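Local structure of protein Vng1086c (Halobacterium sp., 2GF4) at residues D38-P41 with S42-H45; I77-R80 with M81-A85. The protein is of unknown function but binds calcium, and is a small, largely helical member of the uncharacterised UPF0058 family. One frame throughout, in Å; residues are numbered along the deposited sequence.

Interaction 1 (D38-P41 with S42-H45); sequences DVEP and SHVH. With CA (calcium ion), chain C.
One face of the imidazole of H43 is covered by the start of the E40 side chain, as a CH-pi contact: E40 CB stands 3.8 Å from the centroid of the H43 ring and 13° off its normal. H43 CG is anti to its own carbonyl carbon (chi1 -57°), which swings the ring back along the chain against E40. The E40 carboxylate is turned 22° from the ring plane, whereas that of D38 stands perpendicular to it. D38 meets the ring through its backbone, O lying in the ring plane at the edge, 3.5 Å from H43 CE1. The backbone forms a type I beta turn from E40 to H43, closed by H43 N to E40 O (2.9 Å). H43 is itself the centre of an inverse gamma turn. P41 within the turn packs on H10, E11 and V14 of helix 3-21, and V39 is buried against helix 48-71.

D38, ahead of the turn, and E40, its first residue, share one calcium ion. D38, the first residue past helix 32-37, has positive phi and holds the ion through OD1 at 2.5 Å; E40, extended beyond CG, holds it through OE2 at 2.3 Å. Three waters are also bound to the ion. D38 OD1 and E40 OE2 are 3.1 Å apart, a spacing of two carboxylate oxygens that the shared cation makes tolerable. The calcium charge thus probably offsets that of the two acids, while the ring backs CB and CG of E40 and the metal bond of OE2 fixes the carboxylate.

Interaction 2 (I77-R80 with M81-A85); sequences ISKR and MEELA
I77 O receives the N-H of M81, a selenomethionine, at 2.8 Å. This is the i to i+4 pattern of an alpha helix, here the middle of helix 74-87, and three more such bonds follow: E82 N to S78 O, E83 N to K79 O and L84 N to R80 O. On the outside of the helix K79 and E83, four residues apart, are placed as an i to i+4 salt bridge. K79 CG is anti to the backbone N (chi1 174°) and the chain runs extended until it bends at its last torsion, bringing NZ round to E83 OE1; the two are modelled implausibly close, so the bond and the exact placing of both ends are doubtful. R80 CG also comes near E83, 3.7 Å from OE2, while R80 NE stays 6.0 Å from E83 OE2. E82 faces the second subunit, where its OE2 is hydrogen-bonded to K48 N, and S78 and K79 pack on S49 and E50 of that subunit. At the root of the E82 side chain, CB rests 3.5 Å from both S78 O and K79 O.

Both interactions are local surface contacts, on opposite sides of the chain's centre with their own centres about 47 Å apart and nearest atoms about 36 Å apart. Interaction 1 shapes the loop between helices 32-37 and 48-71, with V39 its one buried residue; interaction 2 lies within helix 74-87 and buries none. Their chemistry follows their place: in the loop the turn bonds, one of them weak, are supplemented by a metal and a ring face, whereas the helix relies on repeated backbone bonds and sends E82 to the backbone of the second subunit, its K79–E83 pairing being doubtful. Helix 48-71 meets interaction 1 within the chain, while residues 47-50 of the second subunit meet interaction 2.

Interaction 1 (D38-P41 with S42-H45)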
ATOM      1  N   ASP A  38      18.735   4.391   1.370  1.00 23.28           N
ATOM      2  CA  ASP A  38      19.794   5.352   1.641  1.00 22.52           C
ATOM      3  C   ASP A  38      19.686   6.584   0.774  1.00 23.40           C
ATOM      4  O   ASP A  38      20.666   7.011   0.155  1.00 23.48           O
ATOM      5  CB  ASP A  38      21.219   4.760   1.584  1.00 23.85           C
ATOM      6  CG  ASP A  38      22.270   5.730   2.167  1.00 23.76           C
ATOM      7  OD1 ASP A  38      21.953   6.487   3.102  1.00 21.69           O
ATOM      8  OD2 ASP A  38      23.440   5.768   1.734  1.00 18.05           O
ATOM      9  N   VAL A  39      18.481   7.139   0.692  1.00 23.93           N
ATOM     10  CA  VAL A  39      18.284   8.393  -0.035  1.00 21.52           C
ATOM     11  C   VAL A  39      17.720   9.322   1.029  1.00 22.25           C
ATOM     12  O   VAL A  39      16.623   9.089   1.571  1.00 24.09           O
ATOM     13  CB  VAL A  39      17.306   8.271  -1.175  1.00 23.72           C
ATOM     14  CG1 VAL A  39      16.983   9.639  -1.696  1.00 20.02           C
ATOM     15  CG2 VAL A  39      17.954   7.488  -2.268  1.00 22.64           C
ATOM     16  N   GLU A  40      18.429  10.400   1.296  1.00 21.38           N
ATOM     17  CA  GLU A  40      18.011  11.273   2.363  1.00 20.04           C
ATOM     18  C   GLU A  40      17.777  12.704   1.912  1.00 20.88           C
ATOM     19  O   GLU A  40      18.198  13.131   0.839  1.00 21.14           O
ATOM     20  CB  GLU A  40      19.048  11.137   3.484  1.00 20.20           C
ATOM     21  CG  GLU A  40      19.277   9.657   3.886  1.00 19.62           C
ATOM     22  CD  GLU A  40      20.278   9.510   4.994  1.00 21.10           C
ATOM     23  OE1 GLU A  40      20.582  10.505   5.686  1.00 20.98           O
ATOM     24  OE2 GLU A  40      20.770   8.396   5.220  1.00 19.10           O
ATOM     25  N   PRO A  41      17.085  13.462   2.722  1.00 20.72           N
ATOM     26  CA  PRO A  41      16.818  14.846   2.354  1.00 22.47           C
ATOM     27  C   PRO A  41      18.027  15.681   2.010  1.00 24.94           C
ATOM     28  O   PRO A  41      17.942  16.546   1.126  1.00 26.51           O
ATOM     29  CB  PRO A  41      16.078  15.382   3.559  1.00 22.42           C
ATOM     30  CG  PRO A  41      15.534  14.218   4.159  1.00 20.48           C
ATOM     31  CD  PRO A  41      16.490  13.133   4.020  1.00 19.94           C
ATOM     32  N   SER A  42      19.140  15.425   2.687  1.00 24.38           N
ATOM     33  CA  SER A  42      20.352  16.205   2.459  1.00 24.21           C
ATOM     34  C   SER A  42      21.023  15.813   1.163  1.00 24.46           C
ATOM     35  O   SER A  42      21.905  16.541   0.684  1.00 24.42           O
ATOM     36  CB  SER A  42      21.311  16.021   3.635  1.00 24.14           C
ATOM     37  OG  SER A  42      21.798  14.677   3.667  1.00 23.75           O
ATOM     38  N   HIS A  43      20.617  14.695   0.570  1.00 23.60           N
ATOM     39  CA  HIS A  43      21.228  14.274  -0.708  1.00 24.13           C
ATOM     40  C   HIS A  43      20.607  15.062  -1.870  1.00 25.63           C
ATOM     41  O   HIS A  43      20.025  14.481  -2.815  1.00 19.35           O
ATOM     42  CB  HIS A  43      21.010  12.779  -0.907  1.00 21.98           C
ATOM     43  CG  HIS A  43      21.552  11.933   0.220  1.00 24.49           C
ATOM     44  ND1 HIS A  43      21.368  10.570   0.277  1.00 22.93           N
ATOM     45  CD2 HIS A  43      22.254  12.258   1.337  1.00 23.68           C
ATOM     46  CE1 HIS A  43      21.928  10.096   1.367  1.00 24.88           C
ATOM     47  NE2 HIS A  43      22.471  11.098   2.029  1.00 23.05           N
ATOM     48  N   VAL A  44      20.819  16.366  -1.844  1.00 27.37           N
ATOM     49  CA  VAL A  44      20.237  17.224  -2.850  1.00 32.62           C
ATOM     50  C   VAL A  44      20.652  16.976  -4.261  1.00 32.96           C
ATOM     51  O   VAL A  44      19.952  17.406  -5.177  1.00 30.16           O
ATOM     52  CB  VAL A  44      20.437  18.705  -2.494  1.00 34.50           C
ATOM     53  CG1 VAL A  44      19.797  18.946  -1.152  1.00 39.37           C
ATOM     54  CG2 VAL A  44      21.892  19.061  -2.477  1.00 40.50           C
ATOM     55  N   HIS A  45      21.739  16.252  -4.466  1.00 33.64           N
ATOM     56  CA  HIS A  45      22.123  16.005  -5.847  1.00 36.45           C
ATOM     57  C   HIS A  45      21.615  14.715  -6.397  1.00 33.13           C
ATOM     58  O   HIS A  45      21.887  14.415  -7.557  1.00 31.03           O
ATOM     59  CB  HIS A  45      23.609  16.051  -6.006  1.00 42.15           C
ATOM     60  CG  HIS A  45      24.183  17.383  -5.655  1.00 52.32           C
ATOM     61  ND1 HIS A  45      23.749  18.555  -6.233  1.00 56.38           N
ATOM     62  CD2 HIS A  45      25.122  17.730  -4.749  1.00 55.92           C
ATOM     63  CE1 HIS A  45      24.404  19.568  -5.700  1.00 58.86           C
ATOM     64  NE2 HIS A  45      25.238  19.092  -4.797  1.00 58.19           N
TER
HETATM   65 CA    CA C 202      21.053   6.097   5.352  1.00 22.41          CA
HETATM   66  O   HOH W   1      20.862   3.649   4.786  1.00 22.17           O
HETATM   67  O   HOH W   2      18.559   6.184   4.946  1.00 24.68           O
HETATM   68  O   HOH W   3      20.317   5.685   7.851  1.00 20.63           O

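Interaction 2 (I77-R80 with M81-A85)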
ATOM      1  N   ILE A  77      -9.263  -7.774  20.065  1.00 38.02           N
ATOM      2  CA  ILE A  77     -10.637  -7.839  20.551  1.00 37.46           C
ATOM      3  C   ILE A  77     -11.496  -8.637  19.540  1.00 36.34           C
ATOM      4  O   ILE A  77     -12.264  -9.502  19.946  1.00 33.82           O
ATOM      5  CB  ILE A  77     -11.189  -6.433  20.677  1.00 36.86           C
ATOM      6  CG1 ILE A  77     -10.374  -5.679  21.732  1.00 41.19           C
ATOM      7  CG2 ILE A  77     -12.632  -6.465  21.057  1.00 38.46           C
ATOM      8  CD1 ILE A  77     -10.247  -6.391  23.077  1.00 43.13           C
ATOM      9  N   SER A  78     -11.382  -8.342  18.236  1.00 37.46           N
ATOM     10  CA  SER A  78     -12.145  -9.060  17.208  1.00 40.76           C
ATOM     11  C   SER A  78     -11.871 -10.554  17.232  1.00 38.55           C
ATOM     12  O   SER A  78     -12.797 -11.357  17.113  1.00 36.25           O
ATOM     13  CB  SER A  78     -11.767  -8.525  15.844  1.00 43.45           C
ATOM     14  OG  SER A  78     -12.912  -7.979  15.224  1.00 55.03           O
ATOM     15  N   LYS A  79     -10.598 -10.928  17.321  1.00 37.54           N
ATOM     16  CA  LYS A  79     -10.236 -12.336  17.374  1.00 38.33           C
ATOM     17  C   LYS A  79     -10.881 -12.940  18.622  1.00 37.26           C
ATOM     18  O   LYS A  79     -11.459 -14.024  18.566  1.00 33.43           O
ATOM     19  CB  LYS A  79      -8.727 -12.482  17.486  1.00 40.16           C
ATOM     20  CG  LYS A  79      -8.303 -13.904  17.695  1.00 47.78           C
ATOM     21  CD  LYS A  79      -6.870 -13.988  18.099  1.00 53.98           C
ATOM     22  CE  LYS A  79      -6.525 -15.440  18.243  1.00 57.67           C
ATOM     23  NZ  LYS A  79      -6.714 -15.928  19.624  1.00 60.47           N
ATOM     24  N   ARG A  80     -10.791 -12.236  19.748  1.00 38.77           N
ATOM     25  CA  ARG A  80     -11.362 -12.762  20.972  1.00 42.32           C
ATOM     26  C   ARG A  80     -12.872 -12.895  20.903  1.00 43.93           C
ATOM     27  O   ARG A  80     -13.417 -13.872  21.417  1.00 40.78           O
ATOM     28  CB  ARG A  80     -10.940 -11.890  22.138  1.00 43.85           C
ATOM     29  CG  ARG A  80      -9.663 -12.383  22.777  1.00 50.28           C
ATOM     30  CD  ARG A  80      -9.726 -12.149  24.260  1.00 55.53           C
ATOM     31  NE  ARG A  80      -9.423 -10.757  24.551  1.00 59.48           N
ATOM     32  CZ  ARG A  80      -9.626 -10.184  25.726  1.00 61.05           C
ATOM     33  NH1 ARG A  80     -10.167 -10.863  26.741  1.00 61.67           N
ATOM     34  NH2 ARG A  80      -9.274  -8.927  25.888  1.00 62.33           N
HETATM   35  N   MSE A  81     -13.555 -11.923  20.304  1.00 48.31           N
HETATM   36  CA  MSE A  81     -15.006 -12.016  20.162  1.00 55.22           C
HETATM   37  C   MSE A  81     -15.383 -13.225  19.341  1.00 48.48           C
HETATM   38  O   MSE A  81     -16.362 -13.894  19.639  1.00 46.74           O
HETATM   39  CB  MSE A  81     -15.544 -10.801  19.439  1.00 67.29           C
HETATM   40  CG  MSE A  81     -15.988  -9.785  20.449  1.00 91.49           C
HETATM   41 SE   MSE A  81     -17.946 -10.294  20.935  1.00106.02          SE
HETATM   42  CE  MSE A  81     -18.077  -8.964  19.569  1.00114.53           C
ATOM     43  N   GLU A  82     -14.624 -13.478  18.281  1.00 44.60           N
ATOM     44  CA  GLU A  82     -14.901 -14.595  17.406  1.00 40.94           C
ATOM     45  C   GLU A  82     -14.671 -15.898  18.138  1.00 37.88           C
ATOM     46  O   GLU A  82     -15.437 -16.838  17.954  1.00 34.25           O
ATOM     47  CB  GLU A  82     -14.013 -14.462  16.191  1.00 40.37           C
ATOM     48  CG  GLU A  82     -14.013 -15.639  15.301  1.00 47.71           C
ATOM     49  CD  GLU A  82     -13.479 -15.307  13.931  1.00 52.39           C
ATOM     50  OE1 GLU A  82     -13.295 -16.254  13.150  1.00 55.33           O
ATOM     51  OE2 GLU A  82     -13.247 -14.124  13.605  1.00 52.50           O
ATOM     52  N   GLU A  83     -13.610 -15.973  18.937  1.00 37.21           N
ATOM     53  CA  GLU A  83     -13.332 -17.170  19.730  1.00 41.88           C
ATOM     54  C   GLU A  83     -14.503 -17.414  20.706  1.00 41.37           C
ATOM     55  O   GLU A  83     -14.941 -18.556  20.880  1.00 39.44           O
ATOM     56  CB  GLU A  83     -12.045 -16.958  20.519  1.00 45.72           C
ATOM     57  CG  GLU A  83     -10.792 -17.240  19.719  1.00 56.93           C
ATOM     58  CD  GLU A  83      -9.560 -16.637  20.356  1.00 62.53           C
ATOM     59  OE1 GLU A  83      -8.452 -16.998  19.936  1.00 65.90           O
ATOM     60  OE2 GLU A  83      -9.686 -15.791  21.273  1.00 65.29           O
ATOM     61  N   LEU A  84     -14.996 -16.358  21.356  1.00 40.42           N
ATOM     62  CA  LEU A  84     -16.110 -16.505  22.293  1.00 41.16           C
ATOM     63  C   LEU A  84     -17.388 -16.972  21.581  1.00 42.80           C
ATOM     64  O   LEU A  84     -18.087 -17.818  22.120  1.00 42.51           O
ATOM     65  CB  LEU A  84     -16.352 -15.183  23.011  1.00 38.19           C
ATOM     66  CG  LEU A  84     -17.471 -15.180  24.056  1.00 36.73           C
ATOM     67  CD1 LEU A  84     -17.207 -16.171  25.150  1.00 34.70           C
ATOM     68  CD2 LEU A  84     -17.576 -13.808  24.621  1.00 33.94           C
ATOM     69  N   ALA A  85     -17.719 -16.437  20.399  1.00 44.56           N
ATOM     70  CA  ALA A  85     -18.921 -16.908  19.702  1.00 47.02           C
ATOM     71  C   ALA A  85     -18.764 -18.395  19.362  1.00 49.98           C
ATOM     72  O   ALA A  85     -19.698 -19.168  19.525  1.00 52.30           O
ATOM     73  CB  ALA A  85     -19.105 -16.126  18.486  1.00 45.39           C
TER